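Local coordinates for protein 3-oxosteroid 1-dehydrogenase (Sterolibacterium denitrificans, PDB 7P18) that probably catalyses the FAD-dependent 1,2-dehydrogenation of 3-oxosteroids, passing the electrons to an acceptor, and binds androsta-1,4-diene-3,17-dione beside its flavin, at residues A23-D28 / A553-A558. Sequence-based numbering, arbitrary orientation.
Sequences AARAHD and AANHIA
Arg-25 and Asn-555 join two neighbouring helices of the Rossmann-type FAD-binding fold: helix 17-28, which follows strand 10-13 of the parallel sheet, and the near-C-terminal helix 543-559. The arginine grips the amide side-on, with two nitrogens on one oxygen. NE of Arg-25 gives the shorter, straighter bond to OD1 of Asn-555 (2.8 Å), lying in the carbonyl plane. NH2 of Arg-25 reaches OD1 of Asn-555 at 3.2 Å, but from above that plane. Both bonds keep OD1 in the guanidinium plane, while the amide itself is turned 66° against it. The arginine chain runs alongside Ala-554, CG of Arg-25 lying 3.7 Å from CB of Ala-554, because that CG points away from the backbone N (chi1 177°) and the chain bends at chi2. A cation-pi contact with Tyr-100 engages the same arginine. A leucine in place of Arg-25 has neither donor, and the Asn-555 amide would probably be freer to turn. Next to this pair of hydrogen bonds the segment axes approach to 8.5 Å at a crossing angle of -27°, a closeness suited to alanines; Ala-26 also rests on Val-33 of the sheet. CB of Ala-554 meets CB of Ala-26 at 3.9 Å and sits 3.6 Å from the Ala-26 backbone N.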
ATOM      1  N   ALA A  23       0.598   3.572 -19.607  1.00 27.35           N
ATOM      2  CA  ALA A  23       0.272   4.640 -20.579  1.00 27.94           C
ATOM      3  C   ALA A  23       1.564   5.245 -21.149  1.00 26.71           C
ATOM      4  O   ALA A  23       1.669   5.386 -22.406  1.00 29.52           O
ATOM      5  CB  ALA A  23      -0.605   5.691 -19.918  1.00 26.45           C
ATOM      6  N   ALA A  24       2.516   5.593 -20.311  1.00 24.72           N
ATOM      7  CA  ALA A  24       3.779   6.223 -20.743  1.00 28.53           C
ATOM      8  C   ALA A  24       4.549   5.220 -21.612  1.00 31.21           C
ATOM      9  O   ALA A  24       5.127   5.616 -22.664  1.00 28.51           O
ATOM     10  CB  ALA A  24       4.591   6.647 -19.552  1.00 26.46           C
ATOM     11  N   ARG A  25       4.559   3.961 -21.195  1.00 28.05           N
ATOM     12  CA  ARG A  25       5.347   2.916 -21.888  1.00 27.82           C
ATOM     13  C   ARG A  25       4.714   2.663 -23.257  1.00 28.32           C
ATOM     14  O   ARG A  25       5.474   2.561 -24.233  1.00 28.22           O
ATOM     15  CB  ARG A  25       5.465   1.641 -21.057  1.00 27.23           C
ATOM     16  CG  ARG A  25       6.208   0.522 -21.773  1.00 25.64           C
ATOM     17  CD  ARG A  25       7.666   0.865 -21.987  1.00 26.65           C
ATOM     18  NE  ARG A  25       8.379  -0.265 -22.577  1.00 27.60           N
ATOM     19  CZ  ARG A  25       9.669  -0.280 -22.882  1.00 30.51           C
ATOM     20  NH1 ARG A  25      10.457   0.764 -22.640  1.00 29.10           N
ATOM     21  NH2 ARG A  25      10.173  -1.373 -23.421  1.00 30.29           N
ATOM     22  N   ALA A  26       3.394   2.521 -23.323  1.00 27.26           N
ATOM     23  CA  ALA A  26       2.663   2.257 -24.585  1.00 26.48           C
ATOM     24  C   ALA A  26       2.947   3.422 -25.542  1.00 34.00           C
ATOM     25  O   ALA A  26       3.290   3.179 -26.715  1.00 29.40           O
ATOM     26  CB  ALA A  26       1.206   2.077 -24.311  1.00 27.73           C
ATOM     27  N   HIS A  27       2.887   4.652 -25.034  1.00 29.39           N
ATOM     28  CA  HIS A  27       3.217   5.851 -25.828  1.00 31.16           C
ATOM     29  C   HIS A  27       4.643   5.727 -26.376  1.00 33.02           C
ATOM     30  O   HIS A  27       4.823   5.908 -27.611  1.00 36.73           O
ATOM     31  CB  HIS A  27       3.065   7.117 -25.002  1.00 31.85           C
ATOM     32  CG  HIS A  27       3.399   8.346 -25.777  1.00 33.21           C
ATOM     33  ND1 HIS A  27       4.681   8.839 -25.844  1.00 34.41           N
ATOM     34  CD2 HIS A  27       2.618   9.181 -26.491  1.00 32.19           C
ATOM     35  CE1 HIS A  27       4.667   9.940 -26.571  1.00 37.47           C
ATOM     36  NE2 HIS A  27       3.408  10.178 -26.948  1.00 36.64           N
ATOM     37  N   ASP A  28       5.615   5.403 -25.524  1.00 30.02           N
ATOM     38  CA  ASP A  28       7.052   5.382 -25.919  1.00 30.86           C
ATOM     39  C   ASP A  28       7.291   4.295 -26.955  1.00 32.84           C
ATOM     40  O   ASP A  28       8.285   4.434 -27.659  1.00 35.00           O
ATOM     41  CB  ASP A  28       7.986   5.250 -24.728  1.00 30.80           C
ATOM     42  CG  ASP A  28       8.103   6.516 -23.915  1.00 30.84           C
ATOM     43  OD1 ASP A  28       7.620   7.569 -24.398  1.00 31.76           O
ATOM     44  OD2 ASP A  28       8.647   6.459 -22.827  1.00 31.09           O
ATOM     45  N   ALA A 553       2.211  -5.301 -20.136  1.00 24.88           N
ATOM     46  CA  ALA A 553       0.998  -5.126 -20.958  1.00 23.71           C
ATOM     47  C   ALA A 553       1.337  -4.271 -22.179  1.00 23.72           C
ATOM     48  O   ALA A 553       0.976  -4.686 -23.314  1.00 25.57           O
ATOM     49  CB  ALA A 553      -0.154  -4.505 -20.179  1.00 24.92           C
ATOM     50  N   ALA A 554       1.924  -3.101 -21.965  1.00 23.60           N
ATOM     51  CA  ALA A 554       2.266  -2.145 -23.034  1.00 24.87           C
ATOM     52  C   ALA A 554       3.219  -2.851 -24.010  1.00 28.02           C
ATOM     53  O   ALA A 554       2.983  -2.795 -25.221  1.00 27.56           O
ATOM     54  CB  ALA A 554       2.906  -0.911 -22.490  1.00 23.60           C
ATOM     55  N   ASN A 555       4.209  -3.554 -23.493  1.00 28.06           N
ATOM     56  CA  ASN A 555       5.205  -4.283 -24.327  1.00 28.77           C
ATOM     57  C   ASN A 555       4.469  -5.306 -25.196  1.00 28.24           C
ATOM     58  O   ASN A 555       4.776  -5.394 -26.411  1.00 28.49           O
ATOM     59  CB  ASN A 555       6.283  -4.938 -23.461  1.00 24.40           C
ATOM     60  CG  ASN A 555       7.242  -3.979 -22.816  1.00 27.56           C
ATOM     61  OD1 ASN A 555       7.292  -2.780 -23.138  1.00 27.15           O
ATOM     62  ND2 ASN A 555       8.026  -4.503 -21.881  1.00 26.99           N
ATOM     63  N   HIS A 556       3.514  -6.043 -24.630  1.00 27.43           N
ATOM     64  CA  HIS A 556       2.805  -7.111 -25.352  1.00 28.28           C
ATOM     65  C   HIS A 556       1.973  -6.494 -26.472  1.00 30.32           C
ATOM     66  O   HIS A 556       1.965  -7.050 -27.615  1.00 33.38           O
ATOM     67  CB  HIS A 556       1.963  -7.969 -24.418  1.00 27.01           C
ATOM     68  CG  HIS A 556       1.394  -9.157 -25.108  1.00 27.91           C
ATOM     69  ND1 HIS A 556       0.156  -9.141 -25.693  1.00 26.84           N
ATOM     70  CD2 HIS A 556       1.932 -10.380 -25.355  1.00 26.98           C
ATOM     71  CE1 HIS A 556      -0.071 -10.328 -26.239  1.00 27.43           C
ATOM     72  NE2 HIS A 556       0.989 -11.116 -25.985  1.00 26.23           N
ATOM     73  N   ILE A 557       1.278  -5.404 -26.169  1.00 29.00           N
ATOM     74  CA  ILE A 557       0.399  -4.709 -27.147  1.00 31.13           C
ATOM     75  C   ILE A 557       1.269  -4.226 -28.328  1.00 29.00           C
ATOM     76  O   ILE A 557       0.910  -4.492 -29.465  1.00 32.25           O
ATOM     77  CB  ILE A 557      -0.378  -3.565 -26.488  1.00 30.89           C
ATOM     78  CG1 ILE A 557      -1.387  -4.036 -25.437  1.00 28.21           C
ATOM     79  CG2 ILE A 557      -1.048  -2.723 -27.561  1.00 33.09           C
ATOM     80  CD1 ILE A 557      -1.919  -2.895 -24.578  1.00 27.36           C
ATOM     81  N   ALA A 558       2.371  -3.547 -28.059  1.00 28.97           N
ATOM     82  CA  ALA A 558       3.326  -3.085 -29.107  1.00 28.13           C
ATOM     83  C   ALA A 558       3.924  -4.259 -29.917  1.00 30.77           C
ATOM     84  O   ALA A 558       4.062  -4.104 -31.151  1.00 29.63           O
ATOM     85  CB  ALA A 558       4.390  -2.230 -28.503  1.00 30.74           C
TER